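Local coordinates for protein lactate racemase (Thermoanaerobacterium thermosaccharolyticum, PDB 2YJG) that interconverts the D- and L-isomers of lactate with the help of a nickel pincer cofactor, here in its apoprotein form, at residues L13-P18 with I279-N284; I171-F176 with E264-I269; K298-G303 with V372-D377; N413-P416 with S420-V423. One frame throughout, in Å; residues are numbered along the deposited sequence.

In the fold
Interactions 1, 3 and 4 gather round one parallel sheet, built mostly of strands from the C-terminal half of the chain, their centres 11 to 12 Å apart. Strands 279-283 and 412-415 are neighbours in that sheet, and strand 371-375 also belongs to it. Helix 293-305 follows strand 279-283 and touches interaction 4 through Ala-302. Interaction 2 lies about 23 Å from interaction 1, centre to centre, where strand 173-174 meets helix 257-270. Along the chain it is nested in the loop closed by interaction 1. Interactions 3 and 4 follow later. Pro-173 packs on Ile-422, and Phe-175 on Lys-298. Residues beside His-174, itself probably a catalytic proton donor or acceptor, therefore meet the part that carries Lys-298, which probably binds substrate.

Interaction 1 (L13-P18 with I279-N284); sequences LAFDLP and IVITSN
A chi1 of -169° swings the Phe-15 ring to the side of its own carbonyl carbon and toward Ile-281. Ile-281 meets it with an outstretched arm: chi1 is -64° and chi2 is 176°, which carries CD1 well clear of the backbone. The two side chains cross at about a right angle. CD1 of Ile-281 comes to 3.9 Å from CE2 of Phe-15, and its approach to the ring is oblique. The same methyl is 4.3 Å from CD2 of Leu-17, two residues further along. One methyl therefore serves both partners. The backbones stay well apart, with the CA atoms of Leu-17 and Ile-281 10.5 Å from each other.

Phe-15 lies on strand 11-16, which forms a beta hairpin with strand 3-8. Ile-281 lies on strand 279-283 of the larger parallel sheet. The contact thus lays the N-terminal hairpin against that sheet. Helix 395-405 joins the same layer, through Leu-395 at Phe-15 and Leu-399 at Leu-17.

Only carbon atoms meet between the two segments. The contact is therefore a dispersive and hydrophobic one, and at this contact, fit rather than polar direction holds the two segments together.

Interaction 2 (I171-F176 with E264-I269); sequences IEPHFF and EFVSEI
The ring of Pro-173 meets Val-266 with its CD and CG corner. Three aromatic rings follow in the same segment. His-174 has CD1 of Phe-175 over one face, offset toward the rim, and CG of Phe-176 in plane at its edge. NE2 of His-174 in turn stands 3.4 Å above the plane of the Phe-176 ring, over its centre. These neighbours restrict the imidazole of His-174, which is probably a proton donor and acceptor.

Val-266, on helix 257-270, carries the contact from the other side. Its two methyls divide the work. CG1 lies 3.9 Å from CD of Pro-173. CG2 lies 3.7 Å from CG2 of Ile-171, and it also touches the Ile-171 carbonyl oxygen at 3.6 Å. With an alanine here, Ile-171 and Pro-173 would probably both lose their methyl partner, and a gap is likely to open between the helix and the segment leading to His-174. Glu-172 points its CB away from the helix, and its OE2 makes a long, weak ion pair with Arg-75.

The contact is apolar packing, so between the two segments the helix meets residues 171-173 through apolar fit, while the charged group of Glu-172 is directed toward the probable cofactor site.

Interaction 3 (K298-G303 with V372-D377); sequences KGMTAG and VIMVTD
Met-300 reaches from helix 293-305 down to Val-372 and Met-374 on strand 371-375. Its CB leaves the helix toward the strand. The next step, CG, is turned beside the backbone N, and from there the chain runs on extended, with chi2 at -179°. CB and CG serve as the stem, and the touching begins at the sulfur. SD lies 4.0 Å from CG1 of Val-372. CE, the tip, lies equally far from that methyl, 4.0 Å from CG1 of Val-372, and goes on to Met-374. There it meets SD of Met-374 at 3.8 Å and CE of Met-374 at 3.9 Å. Met-300 crosses both partners at about a right angle. Met-374 bends at its last torsion, chi3 77°, and its end comes nearer to the helix than its CB direction suggests.

Further apolar side chains enclose the Met-300 chain, with Leu-363 and Ile-366 of helix 357-369 and Ile-315 of the next strand. Helix 293-305 lies between strands 279-283 and 311-316 in the chain, as in a beta-alpha-beta crossover, and here it packs on a further strand of the same sheet.

On the helix itself, OG1 of Thr-301 donates to O of Lys-298 at 2.6 Å, in the carbonyl plane. Lys-298, which probably binds substrate, reaches Gln-295 OE1 with its NZ.

Across the contact, two flexible thioethers and a valine methyl meet in a buried setting. Such soft, polarisable groups are held by dispersion and close fit, without a polar bond between the segments.

Interaction 4 (N413-P416 with S420-V423); sequences NVIP and SVIV
Ile-415 belongs to strand 412-415 of the parallel alpha/beta sheet, and it packs on Val-421 and Val-423 just after the chain has turned back. Strand 412-415 lies between strands 22-25 and 279-283. Strand 422-425 lies outside that sheet and pairs in parallel with strand 271-277. The contact therefore bridges two sheets over a short connection.

Apolar packing makes up the contact. Ile-415 uses both of its branches. CG2 faces Val-421, and the longer arm, ending in CD1, reaches Val-423. Val-421 and Val-423 both direct their CB toward Ile-415, with the intervening Ile-422 facing elsewhere, as in an alternating extended chain. Helix 293-305 completes this layer with Ala-302, which touches both valines, and Ala-305, which touches Val-423.

Among polar bonds, the carbonyl oxygens of Ile-415 and Pro-416 accept from the hydroxyls of Thr-282 and Ser-283, which tie this part of the chain to the neighbouring strand 279-283.

One torsion helps set which methyl of Val-421 does the touching. Its chi1 is -65°, which puts CG2 in the crowded position between backbone N and carbonyl carbon. From there it lies 3.8 Å from CG2 of Ile-415, while CD1 of Ile-415 is 4.0 Å from CG2 of Val-423.

Interaction 1 (L13-P18 with I279-N284)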
loop_
_atom_site.group_PDB
_atom_site.type_symbol
_atom_site.label_atom_id
_atom_site.label_comp_id
_atom_site.label_asym_id
_atom_site.label_seq_id
_atom_site.Cartn_x
_atom_site.Cartn_y
_atom_site.Cartn_z
ATOM N N LEU A 13 21.384 -20.212 -23.962
ATOM C CA LEU A 13 22.198 -21.308 -24.445
ATOM C C LEU A 13 22.861 -20.886 -25.739
ATOM O O LEU A 13 22.223 -20.238 -26.563
ATOM C CB LEU A 13 21.388 -22.582 -24.627
ATOM C CG LEU A 13 20.490 -22.915 -23.432
ATOM C CD1 LEU A 13 19.640 -24.093 -23.740
ATOM C CD2 LEU A 13 21.323 -23.135 -22.158
ATOM N N ALA A 14 24.145 -21.261 -25.877
ATOM C CA ALA A 14 24.948 -21.088 -27.096
ATOM C C ALA A 14 25.053 -22.408 -27.804
ATOM O O ALA A 14 25.408 -23.482 -27.229
ATOM C CB ALA A 14 26.359 -20.518 -26.779
ATOM N N PHE A 15 24.667 -22.353 -29.070
ATOM C CA PHE A 15 24.627 -23.531 -29.866
ATOM C C PHE A 15 25.224 -23.206 -31.208
ATOM O O PHE A 15 24.748 -22.298 -31.869
ATOM C CB PHE A 15 23.185 -23.945 -30.050
ATOM C CG PHE A 15 23.020 -25.292 -30.650
ATOM C CD1 PHE A 15 23.806 -26.366 -30.215
ATOM C CD2 PHE A 15 22.060 -25.511 -31.630
ATOM C CE1 PHE A 15 23.657 -27.630 -30.759
ATOM C CE2 PHE A 15 21.890 -26.775 -32.167
ATOM C CZ PHE A 15 22.690 -27.837 -31.728
ATOM N N ASP A 16 26.227 -23.973 -31.604
ATOM C CA ASP A 16 26.777 -23.867 -32.956
ATOM C C ASP A 16 26.049 -24.807 -33.864
ATOM O O ASP A 16 26.195 -26.009 -33.710
ATOM C CB ASP A 16 28.235 -24.255 -32.920
ATOM C CG ASP A 16 28.974 -23.812 -34.133
ATOM O OD1 ASP A 16 28.310 -23.477 -35.129
ATOM O OD2 ASP A 16 30.231 -23.820 -34.076
ATOM N N LEU A 17 25.255 -24.285 -34.800
ATOM C CA LEU A 17 24.500 -25.132 -35.728
ATOM C C LEU A 17 24.972 -24.838 -37.163
ATOM O O LEU A 17 24.860 -23.687 -37.605
ATOM C CB LEU A 17 22.996 -24.821 -35.650
ATOM C CG LEU A 17 22.082 -25.636 -36.534
ATOM C CD1 LEU A 17 22.207 -27.179 -36.357
ATOM C CD2 LEU A 17 20.645 -25.095 -36.233
ATOM N N PRO A 18 25.463 -25.849 -37.871
ATOM C CA PRO A 18 26.025 -25.557 -39.179
ATOM C C PRO A 18 25.038 -24.942 -40.162
ATOM O O PRO A 18 23.899 -25.455 -40.333
ATOM C CB PRO A 18 26.486 -26.914 -39.690
ATOM C CG PRO A 18 26.188 -27.929 -38.601
ATOM C CD PRO A 18 25.868 -27.180 -37.383
ATOM N N ILE A 279 12.467 -30.265 -38.707
ATOM C CA ILE A 279 12.913 -29.959 -37.322
ATOM C C ILE A 279 12.818 -28.447 -37.087
ATOM O O ILE A 279 13.196 -27.640 -37.941
ATOM C CB ILE A 279 14.353 -30.457 -37.032
ATOM C CG1 ILE A 279 14.486 -31.957 -37.252
ATOM C CG2 ILE A 279 14.781 -30.197 -35.611
ATOM C CD1 ILE A 279 16.020 -32.464 -37.180
ATOM N N VAL A 280 12.284 -28.077 -35.931
ATOM C CA VAL A 280 12.291 -26.723 -35.488
ATOM C C VAL A 280 13.007 -26.690 -34.139
ATOM O O VAL A 280 12.772 -27.577 -33.298
ATOM C CB VAL A 280 10.852 -26.222 -35.279
ATOM C CG1 VAL A 280 10.879 -24.848 -34.779
ATOM C CG2 VAL A 280 9.971 -26.365 -36.558
ATOM N N ILE A 281 13.852 -25.680 -33.913
ATOM C CA ILE A 281 14.439 -25.361 -32.606
ATOM C C ILE A 281 13.912 -24.048 -32.138
ATOM O O ILE A 281 13.968 -23.042 -32.865
ATOM C CB ILE A 281 15.983 -25.254 -32.632
ATOM C CG1 ILE A 281 16.556 -26.618 -32.985
ATOM C CG2 ILE A 281 16.472 -24.664 -31.309
ATOM C CD1 ILE A 281 18.118 -26.646 -33.148
ATOM N N THR A 282 13.318 -24.039 -30.954
ATOM C CA THR A 282 12.816 -22.777 -30.398
ATOM C C THR A 282 12.975 -22.737 -28.851
ATOM O O THR A 282 13.652 -23.607 -28.267
ATOM C CB THR A 282 11.371 -22.542 -30.845
ATOM O OG1 THR A 282 10.995 -21.188 -30.606
ATOM C CG2 THR A 282 10.396 -23.562 -30.147
ATOM N N SER A 283 12.472 -21.670 -28.248
ATOM C CA SER A 283 12.575 -21.478 -26.791
ATOM C C SER A 283 11.311 -20.842 -26.277
ATOM O O SER A 283 10.433 -20.463 -27.049
ATOM C CB SER A 283 13.753 -20.584 -26.428
ATOM O OG SER A 283 13.390 -19.252 -26.518
ATOM N N ASN A 284 11.170 -20.754 -24.969
ATOM C CA ASN A 284 10.040 -20.010 -24.440
ATOM C C ASN A 284 10.433 -18.672 -23.882
ATOM O O ASN A 284 9.851 -18.292 -22.893
ATOM C CB ASN A 284 9.287 -20.745 -23.347
ATOM C CG ASN A 284 7.777 -20.666 -23.542
ATOM O OD1 ASN A 284 7.316 -20.981 -24.612
ATOM N ND2 ASN A 284 7.022 -20.163 -22.532
#

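Interaction 2 (I171-F176 with E264-I269)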
loop_
_atom_site.group_PDB
_atom_site.type_symbol
_atom_site.label_atom_id
_atom_site.label_comp_id
_atom_site.label_asym_id
_atom_site.label_seq_id
_atom_site.Cartn_x
_atom_site.Cartn_y
_atom_site.Cartn_z
ATOM N N ILE A 171 -0.152 -4.889 -25.484
ATOM C CA ILE A 171 -0.511 -5.708 -26.650
ATOM C C ILE A 171 0.668 -6.566 -27.075
ATOM O O ILE A 171 1.743 -6.018 -27.375
ATOM C CB ILE A 171 -0.972 -4.844 -27.845
ATOM C CG1 ILE A 171 -2.261 -4.136 -27.578
ATOM C CG2 ILE A 171 -1.138 -5.770 -29.079
ATOM C CD1 ILE A 171 -2.592 -2.985 -28.547
ATOM N N GLU A 172 0.524 -7.890 -27.102
ATOM C CA GLU A 172 1.583 -8.797 -27.574
ATOM C C GLU A 172 0.814 -10.008 -28.133
ATOM O O GLU A 172 -0.385 -10.160 -27.863
ATOM C CB GLU A 172 2.522 -9.248 -26.453
ATOM C CG GLU A 172 1.829 -10.201 -25.430
ATOM C CD GLU A 172 2.721 -10.587 -24.242
ATOM O OE1 GLU A 172 3.846 -10.029 -24.099
ATOM O OE2 GLU A 172 2.244 -11.441 -23.444
ATOM N N PRO A 173 1.490 -10.913 -28.845
ATOM C CA PRO A 173 0.732 -11.999 -29.423
ATOM C C PRO A 173 0.226 -12.906 -28.334
ATOM O O PRO A 173 0.830 -12.971 -27.276
ATOM C CB PRO A 173 1.789 -12.741 -30.245
ATOM C CG PRO A 173 2.798 -11.669 -30.595
ATOM C CD PRO A 173 2.855 -10.853 -29.387
ATOM N N HIS A 174 -0.841 -13.626 -28.602
ATOM C CA HIS A 174 -1.358 -14.629 -27.647
ATOM C C HIS A 174 -1.819 -15.844 -28.416
ATOM O O HIS A 174 -2.594 -15.733 -29.421
ATOM C CB HIS A 174 -2.466 -14.015 -26.786
ATOM C CG HIS A 174 -3.071 -14.988 -25.838
ATOM N ND1 HIS A 174 -2.842 -14.983 -24.473
ATOM C CD2 HIS A 174 -3.894 -16.034 -26.080
ATOM C CE1 HIS A 174 -3.514 -15.996 -23.926
ATOM N NE2 HIS A 174 -4.150 -16.639 -24.885
ATOM N N PHE A 175 -1.388 -17.010 -27.964
ATOM C CA PHE A 175 -1.498 -18.220 -28.751
ATOM C C PHE A 175 -2.919 -18.778 -28.990
ATOM O O PHE A 175 -3.084 -19.687 -29.828
ATOM C CB PHE A 175 -0.574 -19.300 -28.239
ATOM C CG PHE A 175 -0.961 -19.950 -26.904
ATOM C CD1 PHE A 175 -1.493 -19.206 -25.851
ATOM C CD2 PHE A 175 -0.711 -21.293 -26.702
ATOM C CE1 PHE A 175 -1.802 -19.814 -24.688
ATOM C CE2 PHE A 175 -1.007 -21.909 -25.491
ATOM C CZ PHE A 175 -1.531 -21.108 -24.470
ATOM N N PHE A 176 -3.918 -18.292 -28.260
ATOM C CA PHE A 176 -5.317 -18.596 -28.678
ATOM C C PHE A 176 -6.289 -17.428 -28.726
ATOM O O PHE A 176 -7.282 -17.554 -29.385
ATOM C CB PHE A 176 -5.926 -19.781 -27.885
ATOM C CG PHE A 176 -5.952 -19.606 -26.411
ATOM C CD1 PHE A 176 -7.006 -18.941 -25.806
ATOM C CD2 PHE A 176 -4.977 -20.202 -25.601
ATOM C CE1 PHE A 176 -7.083 -18.801 -24.422
ATOM C CE2 PHE A 176 -5.036 -20.085 -24.210
ATOM C CZ PHE A 176 -6.073 -19.383 -23.608
ATOM N N GLU A 264 -2.112 -4.258 -35.262
ATOM C CA GLU A 264 -1.510 -4.151 -36.578
ATOM C C GLU A 264 -0.030 -3.851 -36.414
ATOM O O GLU A 264 0.771 -4.405 -37.115
ATOM C CB GLU A 264 -2.177 -3.098 -37.484
ATOM C CG GLU A 264 -3.589 -3.461 -37.874
ATOM C CD GLU A 264 -4.373 -2.244 -38.381
ATOM O OE1 GLU A 264 -3.861 -1.101 -38.345
ATOM O OE2 GLU A 264 -5.488 -2.445 -38.829
ATOM N N PHE A 265 0.329 -2.969 -35.508
ATOM C CA PHE A 265 1.714 -2.635 -35.262
ATOM C C PHE A 265 2.497 -3.914 -34.803
ATOM O O PHE A 265 3.566 -4.247 -35.327
ATOM C CB PHE A 265 1.817 -1.466 -34.260
ATOM C CG PHE A 265 3.231 -1.112 -33.887
ATOM C CD1 PHE A 265 4.053 -0.448 -34.770
ATOM C CD2 PHE A 265 3.744 -1.461 -32.661
ATOM C CE1 PHE A 265 5.361 -0.177 -34.427
ATOM C CE2 PHE A 265 5.059 -1.144 -32.323
ATOM C CZ PHE A 265 5.841 -0.507 -33.209
ATOM N N VAL A 266 1.947 -4.611 -33.830
ATOM C CA VAL A 266 2.555 -5.815 -33.286
ATOM C C VAL A 266 2.679 -6.847 -34.352
ATOM O O VAL A 266 3.734 -7.470 -34.403
ATOM C CB VAL A 266 1.863 -6.305 -31.993
ATOM C CG1 VAL A 266 2.438 -7.602 -31.509
ATOM C CG2 VAL A 266 2.012 -5.245 -30.884
ATOM N N SER A 267 1.647 -7.075 -35.178
ATOM C CA SER A 267 1.783 -8.023 -36.300
ATOM C C SER A 267 3.001 -7.689 -37.223
ATOM O O SER A 267 3.750 -8.603 -37.691
ATOM C CB SER A 267 0.496 -8.026 -37.144
ATOM O OG SER A 267 0.583 -9.075 -38.064
ATOM N N GLU A 268 3.184 -6.393 -37.528
ATOM C CA GLU A 268 4.326 -6.004 -38.390
ATOM C C GLU A 268 5.669 -6.395 -37.744
ATOM O O GLU A 268 6.510 -6.913 -38.417
ATOM C CB GLU A 268 4.325 -4.502 -38.743
ATOM C CG GLU A 268 3.093 -4.022 -39.454
ATOM C CD GLU A 268 3.197 -2.555 -39.972
ATOM O OE1 GLU A 268 4.347 -2.050 -40.221
ATOM O OE2 GLU A 268 2.111 -1.919 -40.127
ATOM N N ILE A 269 5.823 -6.229 -36.419
ATOM C CA ILE A 269 7.073 -6.506 -35.702
ATOM C C ILE A 269 7.260 -7.992 -35.446
ATOM O O ILE A 269 8.397 -8.525 -35.578
ATOM C CB ILE A 269 7.114 -5.862 -34.300
ATOM C CG1 ILE A 269 6.924 -4.353 -34.327
ATOM C CG2 ILE A 269 8.465 -6.159 -33.573
ATOM C CD1 ILE A 269 7.167 -3.687 -35.610
#

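Interaction 3 (K298-G303 with V372-D377)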
loop_
_atom_site.group_PDB
_atom_site.type_symbol
_atom_site.label_atom_id
_atom_site.label_comp_id
_atom_site.label_asym_id
_atom_site.label_seq_id
_atom_site.Cartn_x
_atom_site.Cartn_y
_atom_site.Cartn_z
ATOM N N LYS A 298 3.191 -22.419 -25.171
ATOM C CA LYS A 298 3.137 -21.216 -26.049
ATOM C C LYS A 298 4.205 -21.202 -27.165
ATOM O O LYS A 298 3.865 -21.133 -28.390
ATOM C CB LYS A 298 3.177 -19.956 -25.241
ATOM C CG LYS A 298 1.971 -19.833 -24.234
ATOM C CD LYS A 298 2.147 -18.702 -23.300
ATOM C CE LYS A 298 0.930 -18.497 -22.394
ATOM N NZ LYS A 298 1.079 -17.257 -21.509
ATOM N N GLY A 299 5.454 -21.374 -26.761
ATOM C CA GLY A 299 6.603 -21.508 -27.705
ATOM C C GLY A 299 6.447 -22.726 -28.602
ATOM O O GLY A 299 6.818 -22.736 -29.772
ATOM N N MET A 300 5.908 -23.817 -28.054
ATOM C CA MET A 300 5.701 -24.986 -28.877
ATOM C C MET A 300 4.751 -24.765 -30.053
ATOM O O MET A 300 4.920 -25.404 -31.129
ATOM C CB MET A 300 5.138 -26.161 -28.064
ATOM C CG MET A 300 6.017 -26.652 -26.911
ATOM S SD MET A 300 5.247 -28.044 -26.079
ATOM C CE MET A 300 6.337 -28.170 -24.683
ATOM N N THR A 301 3.753 -23.899 -29.840
ATOM C CA THR A 301 2.810 -23.550 -30.929
ATOM C C THR A 301 3.519 -22.813 -32.079
ATOM O O THR A 301 3.098 -22.954 -33.222
ATOM C CB THR A 301 1.562 -22.703 -30.505
ATOM O OG1 THR A 301 1.929 -21.379 -30.091
ATOM C CG2 THR A 301 0.670 -23.461 -29.446
ATOM N N ALA A 302 4.557 -22.013 -31.770
ATOM C CA ALA A 302 5.341 -21.315 -32.807
ATOM C C ALA A 302 6.108 -22.420 -33.545
ATOM O O ALA A 302 6.160 -22.405 -34.767
ATOM C CB ALA A 302 6.321 -20.297 -32.173
ATOM N N GLY A 303 6.653 -23.380 -32.792
ATOM C CA GLY A 303 7.196 -24.619 -33.369
ATOM C C GLY A 303 6.274 -25.366 -34.323
ATOM O O GLY A 303 6.659 -25.751 -35.466
ATOM N N VAL A 372 7.796 -33.705 -29.594
ATOM C CA VAL A 372 8.394 -32.576 -28.924
ATOM C C VAL A 372 9.506 -33.093 -28.039
ATOM O O VAL A 372 9.362 -34.153 -27.331
ATOM C CB VAL A 372 7.363 -31.776 -28.139
ATOM C CG1 VAL A 372 8.030 -30.636 -27.324
ATOM C CG2 VAL A 372 6.294 -31.222 -29.099
ATOM N N ILE A 373 10.636 -32.414 -28.155
ATOM C CA ILE A 373 11.800 -32.673 -27.314
ATOM C C ILE A 373 12.013 -31.463 -26.454
ATOM O O ILE A 373 12.104 -30.338 -26.963
ATOM C CB ILE A 373 13.115 -32.965 -28.132
ATOM C CG1 ILE A 373 12.965 -34.253 -28.909
ATOM C CG2 ILE A 373 14.356 -33.043 -27.188
ATOM C CD1 ILE A 373 13.838 -34.375 -30.080
ATOM N N MET A 374 12.071 -31.651 -25.141
ATOM C CA MET A 374 12.306 -30.505 -24.282
ATOM C C MET A 374 13.742 -30.538 -23.677
ATOM O O MET A 374 14.144 -31.493 -23.030
ATOM C CB MET A 374 11.266 -30.393 -23.163
ATOM C CG MET A 374 9.828 -30.182 -23.587
ATOM S SD MET A 374 8.759 -29.773 -22.190
ATOM C CE MET A 374 9.162 -28.111 -21.947
ATOM N N VAL A 375 14.488 -29.477 -23.910
ATOM C CA VAL A 375 15.717 -29.160 -23.177
ATOM C C VAL A 375 15.299 -28.353 -21.976
ATOM O O VAL A 375 14.833 -27.225 -22.087
ATOM C CB VAL A 375 16.753 -28.357 -24.093
ATOM C CG1 VAL A 375 18.001 -27.851 -23.321
ATOM C CG2 VAL A 375 17.166 -29.223 -25.340
ATOM N N THR A 376 15.529 -28.939 -20.790
ATOM C CA THR A 376 14.957 -28.474 -19.572
ATOM C C THR A 376 15.786 -28.985 -18.398
ATOM O O THR A 376 16.561 -29.874 -18.568
ATOM C CB THR A 376 13.497 -28.951 -19.483
ATOM O OG1 THR A 376 12.858 -28.212 -18.476
ATOM C CG2 THR A 376 13.382 -30.436 -19.197
ATOM N N ASP A 377 15.605 -28.358 -17.248
ATOM C CA ASP A 377 16.220 -28.728 -15.977
ATOM C C ASP A 377 15.966 -30.174 -15.706
ATOM O O ASP A 377 14.849 -30.630 -15.939
ATOM C CB ASP A 377 15.589 -27.857 -14.887
ATOM C CG ASP A 377 16.321 -27.901 -13.581
ATOM O OD1 ASP A 377 16.293 -28.981 -12.894
ATOM O OD2 ASP A 377 16.869 -26.819 -13.218
#

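Interaction 4 (N413-P416 with S420-V423)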
loop_
_atom_site.group_PDB
_atom_site.type_symbol
_atom_site.label_atom_id
_atom_site.label_comp_id
_atom_site.label_asym_id
_atom_site.label_seq_id
_atom_site.Cartn_x
_atom_site.Cartn_y
_atom_site.Cartn_z
ATOM N N ASN A 413 14.341 -25.268 -38.982
ATOM C CA ASN A 413 13.913 -23.927 -38.730
ATOM C C ASN A 413 14.367 -23.528 -37.330
ATOM O O ASN A 413 14.089 -24.249 -36.393
ATOM C CB ASN A 413 12.380 -23.806 -38.843
ATOM C CG ASN A 413 11.867 -23.540 -40.266
ATOM O OD1 ASN A 413 10.710 -23.881 -40.601
ATOM N ND2 ASN A 413 12.664 -22.872 -41.070
ATOM N N VAL A 414 14.988 -22.359 -37.157
ATOM C CA VAL A 414 15.391 -21.854 -35.820
ATOM C C VAL A 414 14.601 -20.641 -35.460
ATOM O O VAL A 414 14.641 -19.631 -36.161
ATOM C CB VAL A 414 16.928 -21.512 -35.751
ATOM C CG1 VAL A 414 17.321 -21.024 -34.316
ATOM C CG2 VAL A 414 17.760 -22.758 -36.151
ATOM N N ILE A 415 13.843 -20.716 -34.367
ATOM C CA ILE A 415 13.031 -19.609 -33.935
ATOM C C ILE A 415 13.538 -19.299 -32.525
ATOM O O ILE A 415 13.058 -19.907 -31.556
ATOM C CB ILE A 415 11.555 -19.993 -33.833
ATOM C CG1 ILE A 415 11.084 -20.734 -35.117
ATOM C CG2 ILE A 415 10.723 -18.735 -33.523
ATOM C CD1 ILE A 415 9.563 -21.041 -35.164
ATOM N N PRO A 416 14.509 -18.379 -32.401
ATOM C CA PRO A 416 15.175 -18.295 -31.094
ATOM C C PRO A 416 14.274 -17.923 -29.913
ATOM O O PRO A 416 14.493 -18.430 -28.816
ATOM C CB PRO A 416 16.290 -17.261 -31.286
ATOM C CG PRO A 416 16.358 -16.992 -32.834
ATOM C CD PRO A 416 15.120 -17.523 -33.448
ATOM N N SER A 420 7.518 -14.737 -28.546
ATOM C CA SER A 420 7.431 -13.398 -29.096
ATOM C C SER A 420 6.951 -13.266 -30.565
ATOM O O SER A 420 6.726 -12.161 -31.027
ATOM C CB SER A 420 8.822 -12.760 -29.023
ATOM O OG SER A 420 9.740 -13.403 -29.937
ATOM N N VAL A 421 6.847 -14.351 -31.311
ATOM C CA VAL A 421 6.576 -14.289 -32.709
ATOM C C VAL A 421 5.161 -14.783 -33.056
ATOM O O VAL A 421 4.526 -15.530 -32.277
ATOM C CB VAL A 421 7.617 -15.143 -33.488
ATOM C CG1 VAL A 421 9.048 -14.546 -33.329
ATOM C CG2 VAL A 421 7.619 -16.591 -33.032
ATOM N N ILE A 422 4.734 -14.406 -34.266
ATOM C CA ILE A 422 3.556 -14.936 -34.924
ATOM C C ILE A 422 4.106 -15.651 -36.138
ATOM O O ILE A 422 4.582 -15.001 -37.092
ATOM C CB ILE A 422 2.578 -13.802 -35.379
ATOM C CG1 ILE A 422 2.047 -13.038 -34.148
ATOM C CG2 ILE A 422 1.391 -14.312 -36.174
ATOM C CD1 ILE A 422 1.551 -11.696 -34.573
ATOM N N VAL A 423 4.015 -16.984 -36.133
ATOM C CA VAL A 423 4.587 -17.748 -37.254
ATOM C C VAL A 423 3.507 -17.912 -38.339
ATOM O O VAL A 423 2.478 -18.520 -38.089
ATOM C CB VAL A 423 5.107 -19.102 -36.824
ATOM C CG1 VAL A 423 5.641 -19.961 -38.103
ATOM C CG2 VAL A 423 6.191 -18.968 -35.764
#